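Long-range contacts in 3,4-dihydroxybenzoate decarboxylase (Enterobacter cloacae, PDB 5NY5), which catalyses the decarboxylation of 3,4-dihydroxybenzoate and, with prenylated FMN as cofactor, the reverse para-carboxylation of catechols, as a member of the UbiD family: residues V174-E179 with D278-T283; P271-R276 with L301-V306; P334-I339 with Q352-H357. All blocks are in the same frame, centred on the assembly; numbering follows the deposited sequence.

How the contacts relate
Contacts 1 and 2 are neighbours, their centres about 11 Å apart, in the Rift-related, FMN-binding-type domain. Their segments alternate along the chain: 174-179, then 271-276, 278-283 and 301-306. The hairpin turn of contact 1 leads into strand 179-182, which pairs with strand 303-311 of contact 2, and Glu-179 packs on Val-303. Segments 271-276 and 278-283 belong to one excursion between strands 263-269 and 285-288, so the two contacts hold its parts against hairpin 165-182 and segment 301-306. Contact 3 follows later, its centre about 38 Å from contact 1 and 36 Å from contact 2. Contacts 1 and 2 thus share the domain whose residues bind the cofactor; contact 3 belongs to the C-terminal domain.

Contact 1 of 3, residues V174-E179 with D278-T283; sequences VQERDE and DQHTNT
Gln-279 lays its terminal amide against the bent side chain of Gln-175, NE2 lying 3.7 Å from Gln-175 CB and donating to OE1 over 3.0 Å. That bond is fairly straight, 158° at the hydrogen, yet the donor stands above the carbonyl plane of Gln-175 instead of on a lone pair, while OE1 stays close to the amide plane of Gln-279. The two amide planes are well turned from each other, consistent with this asymmetry. The bend at chi2 (-66°) folds the Gln-175 amide back toward the other loop, and its NE2 is held by Ser-181 OG and Glu-277 O, so both ends of this buried amide have partners.

Segment 174-179 is the turn of the beta-hairpin between strands 165-174 and 179-182, closed by Gln-175 N and Glu-176 N, both bonded to Glu-179 O. The facing loop, 278-283, has its own turn, in which Asp-278 O accepts from Thr-281 N and Asn-282 N.

His-280 comes in beside Gln-279 and crosses Glu-176 at about a right angle. Glu-176 OE2 lies at the ring edge, in its plane, 2.9 Å from His-280 NE2, but 129° at the hydrogen makes the bond weak. Gln-175 O is 3.0 Å from the same His-280 nitrogen, at an angle too poor for a bond.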
loop_
_atom_site.group_PDB
_atom_site.type_symbol
_atom_site.label_atom_id
_atom_site.label_comp_id
_atom_site.label_asym_id
_atom_site.label_seq_id
_atom_site.Cartn_x
_atom_site.Cartn_y
_atom_site.Cartn_z
ATOM N N VAL A 174 -40.350 29.479 2.660
ATOM C CA VAL A 174 -41.275 30.565 2.960
ATOM C C VAL A 174 -40.782 31.309 4.194
ATOM O O VAL A 174 -40.578 30.710 5.256
ATOM C CB VAL A 174 -42.698 30.033 3.163
ATOM C CG1 VAL A 174 -43.631 31.156 3.572
ATOM C CG2 VAL A 174 -43.194 29.356 1.898
ATOM N N GLN A 175 -40.593 32.619 4.061
ATOM C CA GLN A 175 -40.083 33.452 5.141
ATOM C C GLN A 175 -41.128 34.405 5.699
ATOM O O GLN A 175 -41.330 34.461 6.915
ATOM C CB GLN A 175 -38.862 34.248 4.658
ATOM C CG GLN A 175 -37.732 33.389 4.116
ATOM C CD GLN A 175 -37.083 32.523 5.181
ATOM O OE1 GLN A 175 -37.262 32.748 6.378
ATOM N NE2 GLN A 175 -36.323 31.526 4.748
ATOM N N GLU A 176 -41.797 35.165 4.834
ATOM C CA GLU A 176 -42.810 36.113 5.278
ATOM C C GLU A 176 -44.087 35.946 4.467
ATOM O O GLU A 176 -44.191 35.027 3.649
ATOM C CB GLU A 176 -42.294 37.549 5.158
ATOM C CG GLU A 176 -40.971 37.806 5.857
ATOM C CD GLU A 176 -41.088 37.776 7.366
ATOM O OE1 GLU A 176 -42.221 37.847 7.884
ATOM O OE2 GLU A 176 -40.039 37.685 8.038
ATOM N N ARG A 177 -45.064 36.829 4.687
ATOM C CA ARG A 177 -46.277 36.804 3.878
ATOM C C ARG A 177 -45.996 37.123 2.417
ATOM O O ARG A 177 -46.783 36.734 1.548
ATOM C CB ARG A 177 -47.305 37.793 4.431
ATOM C CG ARG A 177 -46.738 39.169 4.733
ATOM C CD ARG A 177 -47.790 40.258 4.601
ATOM N NE ARG A 177 -47.932 40.713 3.221
ATOM C CZ ARG A 177 -48.611 41.796 2.857
ATOM N NH1 ARG A 177 -48.685 42.137 1.578
ATOM N NH2 ARG A 177 -49.212 42.541 3.773
ATOM N N ASP A 178 -44.895 37.819 2.126
ATOM C CA ASP A 178 -44.580 38.175 0.749
ATOM C C ASP A 178 -43.103 37.990 0.424
ATOM O O ASP A 178 -42.604 38.619 -0.516
ATOM C CB ASP A 178 -44.997 39.619 0.459
ATOM C CG ASP A 178 -44.341 40.616 1.393
ATOM O OD1 ASP A 178 -43.754 40.191 2.409
ATOM O OD2 ASP A 178 -44.421 41.831 1.116
ATOM N N GLU A 179 -42.392 37.144 1.169
ATOM C CA GLU A 179 -40.961 36.956 0.984
ATOM C C GLU A 179 -40.609 35.476 0.993
ATOM O O GLU A 179 -41.167 34.697 1.771
ATOM C CB GLU A 179 -40.164 37.683 2.074
ATOM C CG GLU A 179 -40.365 39.187 2.087
ATOM C CD GLU A 179 -39.596 39.863 3.200
ATOM O OE1 GLU A 179 -38.796 39.175 3.870
ATOM O OE2 GLU A 179 -39.792 41.079 3.409
ATOM N N ASP A 278 -33.044 29.615 8.375
ATOM C CA ASP A 278 -33.814 29.208 9.544
ATOM C C ASP A 278 -34.096 30.369 10.491
ATOM O O ASP A 278 -34.136 30.174 11.711
ATOM C CB ASP A 278 -33.086 28.088 10.285
ATOM C CG ASP A 278 -31.742 28.531 10.831
ATOM O OD1 ASP A 278 -31.139 29.461 10.254
ATOM O OD2 ASP A 278 -31.291 27.953 11.841
ATOM N N GLN A 279 -34.309 31.573 9.954
ATOM C CA GLN A 279 -34.465 32.742 10.815
ATOM C C GLN A 279 -35.676 32.622 11.733
ATOM O O GLN A 279 -35.642 33.111 12.868
ATOM C CB GLN A 279 -34.567 34.010 9.970
ATOM C CG GLN A 279 -35.739 34.032 9.008
ATOM C CD GLN A 279 -36.076 35.431 8.541
ATOM O OE1 GLN A 279 -35.610 36.416 9.110
ATOM N NE2 GLN A 279 -36.885 35.528 7.492
ATOM N N HIS A 280 -36.746 31.975 11.274
ATOM C CA HIS A 280 -37.961 31.855 12.067
ATOM C C HIS A 280 -38.036 30.562 12.867
ATOM O O HIS A 280 -38.885 30.454 13.758
ATOM C CB HIS A 280 -39.198 31.962 11.166
ATOM C CG HIS A 280 -39.351 33.296 10.502
ATOM N ND1 HIS A 280 -39.715 34.434 11.190
ATOM C CD2 HIS A 280 -39.197 33.672 9.210
ATOM C CE1 HIS A 280 -39.774 35.452 10.352
ATOM N NE2 HIS A 280 -39.464 35.018 9.145
ATOM N N THR A 281 -37.176 29.586 12.582
ATOM C CA THR A 281 -37.213 28.304 13.272
ATOM C C THR A 281 -35.981 28.022 14.114
ATOM O O THR A 281 -36.100 27.361 15.147
ATOM C CB THR A 281 -37.390 27.164 12.265
ATOM O OG1 THR A 281 -36.386 27.263 11.249
ATOM C CG2 THR A 281 -38.766 27.236 11.621
ATOM N N ASN A 282 -34.806 28.495 13.692
ATOM C CA ASN A 282 -33.557 28.332 14.439
ATOM C C ASN A 282 -33.219 26.865 14.683
ATOM O O ASN A 282 -32.600 26.520 15.693
ATOM C CB ASN A 282 -33.598 29.095 15.767
ATOM C CG ASN A 282 -33.749 30.590 15.576
ATOM O OD1 ASN A 282 -33.310 31.146 14.570
ATOM N ND2 ASN A 282 -34.373 31.249 16.544
ATOM N N THR A 283 -33.617 25.987 13.766
ATOM C CA THR A 283 -33.256 24.580 13.873
ATOM C C THR A 283 -31.838 24.301 13.399
ATOM O O THR A 283 -31.399 23.147 13.459
ATOM C CB THR A 283 -34.236 23.711 13.075
ATOM O OG1 THR A 283 -34.188 24.076 11.690
ATOM C CG2 THR A 283 -35.654 23.886 13.592
#

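Contact 2 of 3, residues P271-R276 with L301-V306; sequences PGVRVR and LPVIKV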
loop_
_atom_site.group_PDB
_atom_site.type_symbol
_atom_site.label_atom_id
_atom_site.label_comp_id
_atom_site.label_asym_id
_atom_site.label_seq_id
_atom_site.Cartn_x
_atom_site.Cartn_y
_atom_site.Cartn_z
ATOM N N PRO A 271 -31.981 43.448 -4.108
ATOM C CA PRO A 271 -30.533 43.611 -3.952
ATOM C C PRO A 271 -30.158 44.029 -2.541
ATOM O O PRO A 271 -30.921 44.695 -1.837
ATOM C CB PRO A 271 -30.186 44.714 -4.960
ATOM C CG PRO A 271 -31.408 44.887 -5.811
ATOM C CD PRO A 271 -32.563 44.495 -4.959
ATOM N N GLY A 272 -28.958 43.628 -2.134
ATOM C CA GLY A 272 -28.416 44.043 -0.856
ATOM C C GLY A 272 -28.939 43.266 0.333
ATOM O O GLY A 272 -28.184 42.977 1.267
ATOM N N VAL A 273 -30.223 42.923 0.322
ATOM C CA VAL A 273 -30.830 42.248 1.460
ATOM C C VAL A 273 -30.404 40.787 1.469
ATOM O O VAL A 273 -30.269 40.148 0.417
ATOM C CB VAL A 273 -32.363 42.393 1.427
ATOM C CG1 VAL A 273 -32.965 41.563 0.307
ATOM C CG2 VAL A 273 -32.968 42.006 2.770
ATOM N N ARG A 274 -30.166 40.259 2.667
ATOM C CA ARG A 274 -29.819 38.860 2.855
ATOM C C ARG A 274 -30.551 38.332 4.077
ATOM O O ARG A 274 -30.849 39.078 5.013
ATOM C CB ARG A 274 -28.305 38.659 3.023
ATOM C CG ARG A 274 -27.506 38.917 1.762
ATOM C CD ARG A 274 -27.975 38.019 0.633
ATOM N NE ARG A 274 -27.731 38.626 -0.671
ATOM C CZ ARG A 274 -26.708 38.316 -1.458
ATOM N NH1 ARG A 274 -25.831 37.397 -1.081
ATOM N NH2 ARG A 274 -26.568 38.924 -2.628
ATOM N N VAL A 275 -30.837 37.034 4.059
ATOM C CA VAL A 275 -31.530 36.378 5.156
ATOM C C VAL A 275 -30.876 35.026 5.393
ATOM O O VAL A 275 -30.271 34.441 4.489
ATOM C CB VAL A 275 -33.042 36.224 4.864
ATOM C CG1 VAL A 275 -33.289 35.110 3.854
ATOM C CG2 VAL A 275 -33.814 35.979 6.144
ATOM N N ARG A 276 -30.970 34.541 6.627
ATOM C CA ARG A 276 -30.562 33.182 6.943
ATOM C C ARG A 276 -31.785 32.278 6.894
ATOM O O ARG A 276 -32.887 32.685 7.271
ATOM C CB ARG A 276 -29.873 33.095 8.307
ATOM C CG ARG A 276 -30.741 33.390 9.513
ATOM C CD ARG A 276 -29.905 33.294 10.782
ATOM N NE ARG A 276 -30.692 33.526 11.987
ATOM C CZ ARG A 276 -31.286 32.564 12.684
ATOM N NH1 ARG A 276 -31.183 31.302 12.294
ATOM N NH2 ARG A 276 -31.983 32.865 13.770
ATOM N N LEU A 301 -28.838 34.269 2.294
ATOM C CA LEU A 301 -29.642 33.893 1.145
ATOM C C LEU A 301 -30.333 35.108 0.539
ATOM O O LEU A 301 -30.868 35.947 1.271
ATOM C CB LEU A 301 -30.702 32.852 1.525
ATOM C CG LEU A 301 -30.232 31.401 1.486
ATOM C CD1 LEU A 301 -31.373 30.451 1.812
ATOM C CD2 LEU A 301 -29.638 31.090 0.126
ATOM N N PRO A 302 -30.338 35.228 -0.787
ATOM C CA PRO A 302 -31.096 36.312 -1.422
ATOM C C PRO A 302 -32.593 36.103 -1.257
ATOM O O PRO A 302 -33.090 34.975 -1.287
ATOM C CB PRO A 302 -30.672 36.230 -2.893
ATOM C CG PRO A 302 -30.199 34.835 -3.072
ATOM C CD PRO A 302 -29.589 34.427 -1.768
ATOM N N VAL A 303 -33.310 37.209 -1.083
ATOM C CA VAL A 303 -34.738 37.193 -0.787
ATOM C C VAL A 303 -35.514 37.455 -2.069
ATOM O O VAL A 303 -35.174 38.364 -2.836
ATOM C CB VAL A 303 -35.090 38.234 0.290
ATOM C CG1 VAL A 303 -36.594 38.421 0.389
ATOM C CG2 VAL A 303 -34.517 37.815 1.633
ATOM N N ILE A 304 -36.550 36.657 -2.308
ATOM C CA ILE A 304 -37.498 36.895 -3.387
ATOM C C ILE A 304 -38.719 37.584 -2.798
ATOM O O ILE A 304 -39.384 37.037 -1.910
ATOM C CB ILE A 304 -37.890 35.594 -4.102
ATOM C CG1 ILE A 304 -36.793 35.172 -5.076
ATOM C CG2 ILE A 304 -39.207 35.766 -4.838
ATOM C CD1 ILE A 304 -37.222 34.099 -6.044
ATOM N N LYS A 305 -39.006 38.790 -3.280
ATOM C CA LYS A 305 -40.195 39.539 -2.889
ATOM C C LYS A 305 -41.265 39.282 -3.941
ATOM O O LYS A 305 -41.147 39.746 -5.078
ATOM C CB LYS A 305 -39.885 41.028 -2.770
ATOM C CG LYS A 305 -40.969 41.856 -2.104
ATOM C CD LYS A 305 -40.802 41.877 -0.596
ATOM C CE LYS A 305 -41.648 42.970 0.034
ATOM N NZ LYS A 305 -41.452 43.061 1.507
ATOM N N VAL A 306 -42.303 38.532 -3.568
ATOM C CA VAL A 306 -43.331 38.166 -4.531
ATOM C C VAL A 306 -44.204 39.374 -4.833
ATOM O O VAL A 306 -44.582 40.137 -3.934
ATOM C CB VAL A 306 -44.164 36.982 -4.011
ATOM C CG1 VAL A 306 -44.735 37.289 -2.645
ATOM C CG2 VAL A 306 -45.279 36.640 -4.988
#
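Val-275 and Val-303 meet at about a right angle, CG1 of Val-275 lying 3.7 Å from CG2 of Val-303. The backbones are joined by a single antiparallel beta bridge, which fastens the loop after strand 263-269 to Leu-301, at the start of the 301-306 segment that continues along strand 303-311 of the Rift-related domain's antiparallel sheet. Val-275 and Leu-301 form its hydrogen-bonded pair: Val-275 N donates to Leu-301 O at 3.0 Å, on a lone pair in the carbonyl plane, and Leu-301 N returns a bond to Val-275 O, also in that carbonyl's plane. Each residue is thus gripped through both its N-H and its C=O.

In Val-275, CG1 sits between the backbone N and the carbonyl carbon (chi1 75°), a setting that places it near both Leu-301 O and the Val-303 methyl. Val-273, two residues earlier, has a similar first torsion, and its CG1 approaches Val-303 CB at 3.9 Å, again with the side chains crossing at about a right angle. Val-303 therefore packs against both valines of the loop, while Ser-181 of strand 179-182 borders Val-275 and Leu-301. The Leu-301 side chain also touches Phe-183, a residue of the prenylated-FMN site, which puts the bridge close to that site, empty in this model.

Arg-274, between the two valines, turns to another side. Its chain bends at chi2 (-58°) and lays CD over the peptide link of Leu-301 and Pro-302, with the guanidinium continuing to a salt bridge from NH2 to Glu-198. At the root of this side chain, Arg-274 CA makes a CA-H...O contact of 3.5 Å with Leu-301 O, the oxygen that already accepts Val-275 N.

Contact 3 of 3, residues P334-I339 with Q352-H357; sequences PTEASI and QNVYAH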
loop_
_atom_site.group_PDB
_atom_site.type_symbol
_atom_site.label_atom_id
_atom_site.label_comp_id
_atom_site.label_asym_id
_atom_site.label_seq_id
_atom_site.Cartn_x
_atom_site.Cartn_y
_atom_site.Cartn_z
ATOM N N PRO A 334 -29.577 13.126 -16.258
ATOM C CA PRO A 334 -28.477 13.904 -16.848
ATOM C C PRO A 334 -27.117 13.272 -16.615
ATOM O O PRO A 334 -26.267 13.292 -17.513
ATOM C CB PRO A 334 -28.595 15.264 -16.149
ATOM C CG PRO A 334 -29.996 15.341 -15.697
ATOM C CD PRO A 334 -30.379 13.943 -15.332
ATOM N N THR A 335 -26.893 12.711 -15.426
ATOM C CA THR A 335 -25.609 12.084 -15.126
ATOM C C THR A 335 -25.316 10.947 -16.095
ATOM O O THR A 335 -24.244 10.899 -16.706
ATOM C CB THR A 335 -25.603 11.573 -13.686
ATOM O OG1 THR A 335 -25.939 12.645 -12.797
ATOM C CG2 THR A 335 -24.232 11.032 -13.322
ATOM N N GLU A 336 -26.269 10.030 -16.258
ATOM C CA GLU A 336 -26.062 8.895 -17.151
ATOM C C GLU A 336 -25.871 9.346 -18.591
ATOM O O GLU A 336 -25.026 8.804 -19.312
ATOM C CB GLU A 336 -27.245 7.935 -17.053
ATOM C CG GLU A 336 -27.497 7.417 -15.656
ATOM C CD GLU A 336 -28.841 6.742 -15.523
ATOM O OE1 GLU A 336 -29.505 6.527 -16.559
ATOM O OE2 GLU A 336 -29.238 6.429 -14.381
ATOM N N ALA A 337 -26.646 10.340 -19.027
ATOM C CA ALA A 337 -26.595 10.765 -20.421
ATOM C C ALA A 337 -25.224 11.323 -20.780
ATOM O O ALA A 337 -24.637 10.949 -21.802
ATOM C CB ALA A 337 -27.687 11.799 -20.690
ATOM N N SER A 338 -24.694 12.219 -19.947
ATOM C CA SER A 338 -23.396 12.816 -20.241
ATOM C C SER A 338 -22.275 11.787 -20.136
ATOM O O SER A 338 -21.325 11.816 -20.924
ATOM C CB SER A 338 -23.138 13.998 -19.309
ATOM O OG SER A 338 -23.247 13.612 -17.954
ATOM N N ILE A 339 -22.374 10.864 -19.175
ATOM C CA ILE A 339 -21.383 9.797 -19.071
ATOM C C ILE A 339 -21.445 8.893 -20.294
ATOM O O ILE A 339 -20.413 8.463 -20.820
ATOM C CB ILE A 339 -21.588 9.001 -17.768
ATOM C CG1 ILE A 339 -21.241 9.861 -16.555
ATOM C CG2 ILE A 339 -20.759 7.726 -17.775
ATOM C CD1 ILE A 339 -21.530 9.179 -15.240
ATOM N N GLN A 352 -22.286 -0.480 -22.463
ATOM C CA GLN A 352 -23.619 -0.980 -22.772
ATOM C C GLN A 352 -24.704 -0.148 -22.110
ATOM O O GLN A 352 -25.730 0.142 -22.732
ATOM C CB GLN A 352 -23.747 -2.443 -22.346
ATOM C CG GLN A 352 -22.686 -3.347 -22.942
ATOM C CD GLN A 352 -22.623 -3.244 -24.451
ATOM O OE1 GLN A 352 -23.618 -3.449 -25.140
ATOM N NE2 GLN A 352 -21.448 -2.915 -24.973
ATOM N N ASN A 353 -24.489 0.255 -20.863
ATOM C CA ASN A 353 -25.446 1.080 -20.142
ATOM C C ASN A 353 -24.736 1.671 -18.936
ATOM O O ASN A 353 -23.608 1.293 -18.611
ATOM C CB ASN A 353 -26.674 0.272 -19.715
ATOM C CG ASN A 353 -27.926 1.119 -19.621
ATOM O OD1 ASN A 353 -27.857 2.344 -19.514
ATOM N ND2 ASN A 353 -29.079 0.468 -19.659
ATOM N N VAL A 354 -25.412 2.601 -18.273
ATOM C CA VAL A 354 -24.871 3.260 -17.092
ATOM C C VAL A 354 -26.036 3.633 -16.187
ATOM O O VAL A 354 -27.096 4.050 -16.657
ATOM C CB VAL A 354 -24.012 4.488 -17.472
ATOM C CG1 VAL A 354 -24.754 5.379 -18.450
ATOM C CG2 VAL A 354 -23.601 5.277 -16.236
ATOM N N TYR A 355 -25.841 3.462 -14.883
ATOM C CA TYR A 355 -26.865 3.741 -13.885
ATOM C C TYR A 355 -26.278 4.677 -12.841
ATOM O O TYR A 355 -25.283 4.340 -12.194
ATOM C CB TYR A 355 -27.367 2.444 -13.237
ATOM C CG TYR A 355 -28.407 2.620 -12.148
ATOM C CD1 TYR A 355 -29.209 3.752 -12.089
ATOM C CD2 TYR A 355 -28.586 1.646 -11.176
ATOM C CE1 TYR A 355 -30.152 3.910 -11.096
ATOM C CE2 TYR A 355 -29.531 1.795 -10.179
ATOM C CZ TYR A 355 -30.311 2.929 -10.145
ATOM O OH TYR A 355 -31.250 3.083 -9.154
ATOM N N ALA A 356 -26.883 5.851 -12.692
ATOM C CA ALA A 356 -26.564 6.750 -11.586
ATOM C C ALA A 356 -27.358 6.256 -10.387
ATOM O O ALA A 356 -28.482 6.689 -10.134
ATOM C CB ALA A 356 -26.894 8.195 -11.938
ATOM N N HIS A 357 -26.751 5.334 -9.641
ATOM C CA HIS A 357 -27.479 4.539 -8.663
ATOM C C HIS A 357 -28.221 5.417 -7.664
ATOM O O HIS A 357 -27.727 6.464 -7.239
ATOM C CB HIS A 357 -26.519 3.608 -7.928
ATOM C CG HIS A 357 -27.191 2.443 -7.275
ATOM N ND1 HIS A 357 -28.024 2.580 -6.188
ATOM C CD2 HIS A 357 -27.155 1.121 -7.558
ATOM C CE1 HIS A 357 -28.475 1.391 -5.828
ATOM N NE2 HIS A 357 -27.961 0.489 -6.644
#
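With CG anti to its carbonyl carbon (chi1 -58°) and the chain extended beyond it, Glu-336 carries its carboxylate from the helix to the backbone of the neighbouring strand. This is an alpha-beta unit of the C-terminal domain: helix 324-346 is followed, after a short loop, by strand 351-356, an outermost strand of the mixed sheet within this chain. The axes of the 334-339 and 352-356 segments approach to 7.5 Å and run at 147°, roughly antiparallel.

Ala-356 N donates to Glu-336 OE2 over 3.0 Å and nearly straight, 166° at the hydrogen. The oxygen is met on its anti side, somewhat out of the carboxylate plane. A salt bridge from Arg-79 NH2 reaches the same oxygen, so two donors hold this buried group and would be expected to stabilise its negative charge.

Closer to the helix backbone the packing is apolar. Val-354 CG1 lies 3.8 Å from Glu-336 CB, and its other methyl, CG2, reaches Ile-339 CG2 at 4.1 Å, about one turn further along the helix, where the two side chains cross obliquely. Next to Glu-336 in the helix, Thr-335 CB rests 4.0 Å from Ala-356 CB. The Tyr-355 ring stands nearly perpendicular to the carboxylate and presents its edge: Glu-336 OE2 lies near the ring plane, 3.5 Å from Tyr-355 CD1.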